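Local atomic coordinates of lipase (Rhizopus chinensis, PDB entry 6A0W), a protein that probably hydrolyses the ester bonds of triglycerides, as a fungal class 3 lipase of the alpha/beta-hydrolase kind whose N-terminal segment regulates affinity for substrate. Residues M8-P13 with S112-I117; A48-T53 with T102-F107. One frame throughout, in Å; residues are numbered along the deposited sequence.

Contact 1: residues M8-P13 with S112-I117; sequences MTLDLP and SFRSAI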
loop_
_atom_site.group_PDB
_atom_site.type_symbol
_atom_site.label_atom_id
_atom_site.label_comp_id
_atom_site.label_asym_id
_atom_site.label_seq_id
_atom_site.Cartn_x
_atom_site.Cartn_y
_atom_site.Cartn_z
ATOM N N MET A 8 -1.929 -16.149 -13.489
ATOM C CA MET A 8 -1.276 -16.398 -12.214
ATOM C C MET A 8 -2.194 -17.196 -11.311
ATOM O O MET A 8 -3.378 -16.878 -11.167
ATOM C CB MET A 8 -0.986 -15.078 -11.519
ATOM C CG MET A 8 -0.842 -13.889 -12.441
ATOM S SD MET A 8 0.676 -13.053 -12.022
ATOM C CE MET A 8 1.312 -12.515 -13.613
ATOM N N THR A 9 -1.621 -18.115 -10.554
ATOM C CA THR A 9 -2.414 -18.881 -9.614
ATOM C C THR A 9 -2.927 -18.074 -8.416
ATOM O O THR A 9 -2.177 -17.301 -7.812
ATOM C CB THR A 9 -1.612 -20.102 -9.119
ATOM O OG1 THR A 9 -0.319 -19.692 -8.621
ATOM C CG2 THR A 9 -1.444 -21.086 -10.281
ATOM N N LEU A 10 -4.116 -18.449 -7.940
ATOM C CA LEU A 10 -4.672 -17.967 -6.683
ATOM C C LEU A 10 -4.282 -18.875 -5.540
ATOM O O LEU A 10 -4.272 -18.465 -4.371
ATOM C CB LEU A 10 -6.200 -17.925 -6.751
ATOM C CG LEU A 10 -6.893 -16.860 -7.589
ATOM C CD1 LEU A 10 -6.706 -15.511 -6.929
ATOM C CD2 LEU A 10 -6.372 -16.854 -9.013
ATOM N N ASP A 11 -4.230 -20.162 -5.844
ATOM C CA ASP A 11 -3.754 -21.152 -4.905
ATOM C C ASP A 11 -2.434 -21.679 -5.436
ATOM O O ASP A 11 -2.279 -21.869 -6.636
ATOM C CB ASP A 11 -4.737 -22.311 -4.768
ATOM C CG ASP A 11 -6.102 -21.859 -4.285
ATOM O OD1 ASP A 11 -6.175 -21.256 -3.192
ATOM O OD2 ASP A 11 -7.082 -22.058 -5.041
ATOM N N LEU A 12 -1.488 -21.901 -4.530
ATOM C CA LEU A 12 -0.176 -22.342 -4.938
ATOM C C LEU A 12 -0.223 -23.837 -5.257
ATOM O O LEU A 12 -0.599 -24.622 -4.385
ATOM C CB LEU A 12 0.786 -22.076 -3.789
ATOM C CG LEU A 12 2.250 -22.116 -4.202
ATOM C CD1 LEU A 12 2.486 -21.022 -5.235
ATOM C CD2 LEU A 12 3.160 -21.988 -2.982
ATOM N N PRO A 13 0.275 -24.249 -6.445
ATOM C CA PRO A 13 0.514 -25.685 -6.668
ATOM C C PRO A 13 1.275 -26.377 -5.533
ATOM O O PRO A 13 1.757 -25.732 -4.598
ATOM C CB PRO A 13 1.331 -25.720 -7.973
ATOM C CG PRO A 13 0.978 -24.465 -8.701
ATOM C CD PRO A 13 0.608 -23.444 -7.640
ATOM N N SER A 112 -12.748 -8.756 1.283
ATOM C CA SER A 112 -13.051 -9.910 0.450
ATOM C C SER A 112 -12.016 -10.100 -0.672
ATOM O O SER A 112 -12.315 -9.912 -1.838
ATOM C CB SER A 112 -14.463 -9.832 -0.109
ATOM O OG SER A 112 -14.853 -11.101 -0.631
ATOM N N PHE A 113 -10.807 -10.528 -0.307
ATOM C CA PHE A 113 -9.650 -10.385 -1.180
ATOM C C PHE A 113 -9.765 -11.225 -2.437
ATOM O O PHE A 113 -9.494 -10.773 -3.553
ATOM C CB PHE A 113 -8.357 -10.773 -0.424
ATOM C CG PHE A 113 -8.081 -9.908 0.755
ATOM C CD1 PHE A 113 -7.741 -8.582 0.572
ATOM C CD2 PHE A 113 -8.208 -10.394 2.039
ATOM C CE1 PHE A 113 -7.480 -7.761 1.639
ATOM C CE2 PHE A 113 -7.999 -9.573 3.129
ATOM C CZ PHE A 113 -7.615 -8.246 2.935
ATOM N N ARG A 114 -10.173 -12.474 -2.266
ATOM C CA ARG A 114 -10.162 -13.381 -3.395
ATOM C C ARG A 114 -11.171 -12.959 -4.444
ATOM O O ARG A 114 -10.859 -12.890 -5.643
ATOM C CB ARG A 114 -10.416 -14.814 -2.945
ATOM C CG ARG A 114 -10.258 -15.768 -4.107
ATOM C CD ARG A 114 -10.419 -17.203 -3.645
ATOM N NE ARG A 114 -10.263 -18.117 -4.773
ATOM C CZ ARG A 114 -9.345 -19.078 -4.834
ATOM N NH1 ARG A 114 -8.547 -19.320 -3.791
ATOM N NH2 ARG A 114 -9.333 -19.882 -5.885
ATOM N N SER A 115 -12.401 -12.682 -4.045
ATOM C CA SER A 115 -13.322 -12.140 -5.057
ATOM C C SER A 115 -12.822 -10.814 -5.625
ATOM O O SER A 115 -13.027 -10.514 -6.790
ATOM C CB SER A 115 -14.748 -11.968 -4.473
ATOM O OG SER A 115 -14.804 -10.978 -3.452
ATOM N N ALA A 116 -12.306 -9.920 -4.800
ATOM C CA ALA A 116 -11.845 -8.626 -5.317
ATOM C C ALA A 116 -10.814 -8.799 -6.451
ATOM O O ALA A 116 -10.862 -8.109 -7.453
ATOM C CB ALA A 116 -11.240 -7.803 -4.207
ATOM N N ILE A 117 -9.952 -9.792 -6.326
ATOM C CA ILE A 117 -8.949 -10.045 -7.355
ATOM C C ILE A 117 -9.552 -10.749 -8.550
ATOM O O ILE A 117 -9.268 -10.386 -9.705
ATOM C CB ILE A 117 -7.796 -10.921 -6.798
ATOM C CG1 ILE A 117 -7.089 -10.212 -5.651
ATOM C CG2 ILE A 117 -6.797 -11.229 -7.895
ATOM C CD1 ILE A 117 -6.796 -8.742 -5.887
#
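L10 and D11, consecutive residues of the N-terminal segment, meet R114 in two different ways. L10 comes first along the chain. Its CB lies over one face of the R114 guanidinium, off toward the rim, and approaches NH2 to 3.8 Å. CD1 of L10 reaches CG2 of I117 at a loose 4.4 Å. D11 supplies the charge. Its carboxylate sits at the edge of the guanidinium and is gripped end-on by both terminal nitrogens: NH1 of R114 gives a bond of 3.1 Å to OD1 of D11, on the syn side, and NH2 of R114 one of 3.2 Å to OD2 of D11. A weak third bond runs from NH1 to OD2. Both oxygens lie close to the guanidinium plane, but the carboxylate is turned 34° against it, and OD2 is met from above its own plane. R114 spans the gap with a chain extended from CG to NE, CG anti to the backbone N (chi1 -174°), which carries the guanidinium well out from the helix. E3 forms a long, weak ion pair with NH2 of R114, and T2 adds a weak hydrogen bond to OD2 of D11. F113 meets H284, of a probable Ser-His-Asp triad with S172 and D231, edge to face. Helix 113-118 corresponds to the lid helix of Rhizopus and Rhizomucor lipases, placed by F113 over the presumed catalytic site, and this bidentate salt bridge ties the N-terminal segment to it, consistent with that segment's effect on substrate affinity.

Contact 2: residues A48-T53 with T102-F107; sequences AGVAAT and TIYVTF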
loop_
_atom_site.group_PDB
_atom_site.type_symbol
_atom_site.label_atom_id
_atom_site.label_comp_id
_atom_site.label_asym_id
_atom_site.label_seq_id
_atom_site.Cartn_x
_atom_site.Cartn_y
_atom_site.Cartn_z
ATOM N N ALA A 48 3.562 -1.439 8.086
ATOM C CA ALA A 48 2.706 -2.580 7.801
ATOM C C ALA A 48 1.730 -2.859 8.929
ATOM O O ALA A 48 0.566 -3.239 8.714
ATOM C CB ALA A 48 3.517 -3.828 7.493
ATOM N N GLY A 49 2.205 -2.674 10.143
ATOM C CA GLY A 49 1.355 -2.856 11.288
ATOM C C GLY A 49 0.265 -1.830 11.312
ATOM O O GLY A 49 -0.877 -2.166 11.643
ATOM N N VAL A 50 0.614 -0.565 11.054
ATOM C CA VAL A 50 -0.418 0.480 11.015
ATOM C C VAL A 50 -1.485 0.205 9.953
ATOM O O VAL A 50 -2.694 0.230 10.189
ATOM C CB VAL A 50 0.211 1.868 10.800
ATOM C CG1 VAL A 50 -0.880 2.947 10.760
ATOM C CG2 VAL A 50 1.189 2.179 11.923
ATOM N N ALA A 51 -1.036 -0.244 8.804
ATOM C CA ALA A 51 -1.947 -0.627 7.774
ATOM C C ALA A 51 -2.887 -1.733 8.186
ATOM O O ALA A 51 -4.090 -1.708 7.833
ATOM C CB ALA A 51 -1.182 -1.038 6.541
ATOM N N ALA A 52 -2.375 -2.661 8.997
ATOM C CA ALA A 52 -3.203 -3.778 9.459
ATOM C C ALA A 52 -4.342 -3.362 10.342
ATOM O O ALA A 52 -5.353 -4.072 10.418
ATOM C CB ALA A 52 -2.339 -4.833 10.190
ATOM N N THR A 53 -4.168 -2.271 11.082
ATOM C CA THR A 53 -5.190 -1.834 12.015
ATOM C C THR A 53 -6.458 -1.375 11.284
ATOM O O THR A 53 -7.524 -1.320 11.876
ATOM C CB THR A 53 -4.721 -0.668 12.897
ATOM O OG1 THR A 53 -4.414 0.474 12.083
ATOM C CG2 THR A 53 -3.500 -1.083 13.719
ATOM N N THR A 102 4.343 12.119 13.918
ATOM C CA THR A 102 3.845 11.611 12.627
ATOM C C THR A 102 2.329 11.772 12.534
ATOM O O THR A 102 1.653 11.583 13.538
ATOM C CB THR A 102 4.196 10.121 12.470
ATOM O OG1 THR A 102 5.598 9.906 12.501
ATOM C CG2 THR A 102 3.652 9.482 11.214
ATOM N N ILE A 103 1.855 12.168 11.381
ATOM C CA ILE A 103 0.403 12.161 11.089
ATOM C C ILE A 103 0.199 10.983 10.140
ATOM O O ILE A 103 0.791 10.988 9.069
ATOM C CB ILE A 103 -0.064 13.477 10.452
ATOM C CG1 ILE A 103 0.163 14.669 11.381
ATOM C CG2 ILE A 103 -1.508 13.355 10.029
ATOM C CD1 ILE A 103 0.276 15.979 10.673
ATOM N N TYR A 104 -0.577 10.012 10.530
ATOM C CA TYR A 104 -0.785 8.822 9.682
ATOM C C TYR A 104 -2.098 8.941 8.917
ATOM O O TYR A 104 -3.086 9.324 9.487
ATOM C CB TYR A 104 -0.882 7.564 10.540
ATOM C CG TYR A 104 0.349 7.166 11.309
ATOM C CD1 TYR A 104 0.577 7.629 12.585
ATOM C CD2 TYR A 104 1.266 6.293 10.767
ATOM C CE1 TYR A 104 1.690 7.242 13.299
ATOM C CE2 TYR A 104 2.392 5.902 11.460
ATOM C CZ TYR A 104 2.598 6.372 12.737
ATOM O OH TYR A 104 3.708 5.989 13.417
ATOM N N VAL A 105 -2.050 8.635 7.654
ATOM C CA VAL A 105 -3.248 8.550 6.791
ATOM C C VAL A 105 -3.287 7.083 6.383
ATOM O O VAL A 105 -2.387 6.677 5.700
ATOM C CB VAL A 105 -3.167 9.485 5.576
ATOM C CG1 VAL A 105 -4.425 9.391 4.751
ATOM C CG2 VAL A 105 -2.917 10.919 5.995
ATOM N N THR A 106 -4.267 6.335 6.813
ATOM C CA THR A 106 -4.301 4.880 6.537
ATOM C C THR A 106 -5.575 4.490 5.786
ATOM O O THR A 106 -6.624 4.970 6.163
ATOM C CB THR A 106 -4.191 4.100 7.854
ATOM O OG1 THR A 106 -3.055 4.539 8.585
ATOM C CG2 THR A 106 -4.122 2.609 7.649
ATOM N N PHE A 107 -5.472 3.608 4.811
ATOM C CA PHE A 107 -6.656 3.161 4.044
ATOM C C PHE A 107 -6.710 1.639 3.903
ATOM O O PHE A 107 -5.720 0.945 4.040
ATOM C CB PHE A 107 -6.617 3.685 2.610
ATOM C CG PHE A 107 -6.529 5.177 2.452
ATOM C CD1 PHE A 107 -5.304 5.816 2.412
ATOM C CD2 PHE A 107 -7.669 5.941 2.327
ATOM C CE1 PHE A 107 -5.222 7.186 2.250
ATOM C CE2 PHE A 107 -7.585 7.310 2.171
ATOM C CZ PHE A 107 -6.363 7.926 2.128
HETATM O O HOH W 1 -4.634 -1.289 5.115
#
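V50 comes to the ring of Y104 obliquely, its side chain crossing that of the tyrosine at about a right angle, with CG2 of V50 3.9 Å from CE2 of Y104. CG2 of T102, of the same strand, lies 3.5 Å above the ring plane, over its centre. The other branch of V50, CG1, is anti to the backbone N (chi1 180°) and points between Y104 and T106, 4.0 Å from CD2 of the ring and 3.5 Å from OG1 of T106. That hydroxyl is buried against the methyl and has no polar partner in the model. The methyl of T106 goes to the helix backbone instead, CG2 lying 3.9 Å from CA of A51. At A51, whose side chain is only a methyl, helix and strand come close: the CA atoms of A51 and T106 are 6.1 Å apart. The segment axes are 7.7 Å apart, crossing at -56°. A water joins the backbones, donating to O of A51 and O of F107. Within the helix, the carbonyl of V50 is taken by both N and OG1 of T53, the hydroxyl arriving in the carbonyl plane on a lone pair. Helix 38-53 packs on one face of the central sheet, touching strand 165-171 where A51 meets T169, and strand 90-97 where T53 meets F93. On the other face, V105 and F107 turn to helix 137-160.

Contact 2 belongs to the core, all its touching residues being buried, whereas contact 1 is only partly buried and lies farther from the centre of the chain. Their centres are 24 Å apart and the nearest atoms about 9 Å, so they do not touch. They share no helix or strand, but strand 102-108 of contact 2 is followed, after a short loop, by helix 113-118 of contact 1. Chemistry follows place: in the interior, methyls, a ring and a bridging water join helix to sheet, while toward the surface an ion pair joins the N-terminal segment to helix 113-118. The areas buried are nearly the same, 178 and 182 Å².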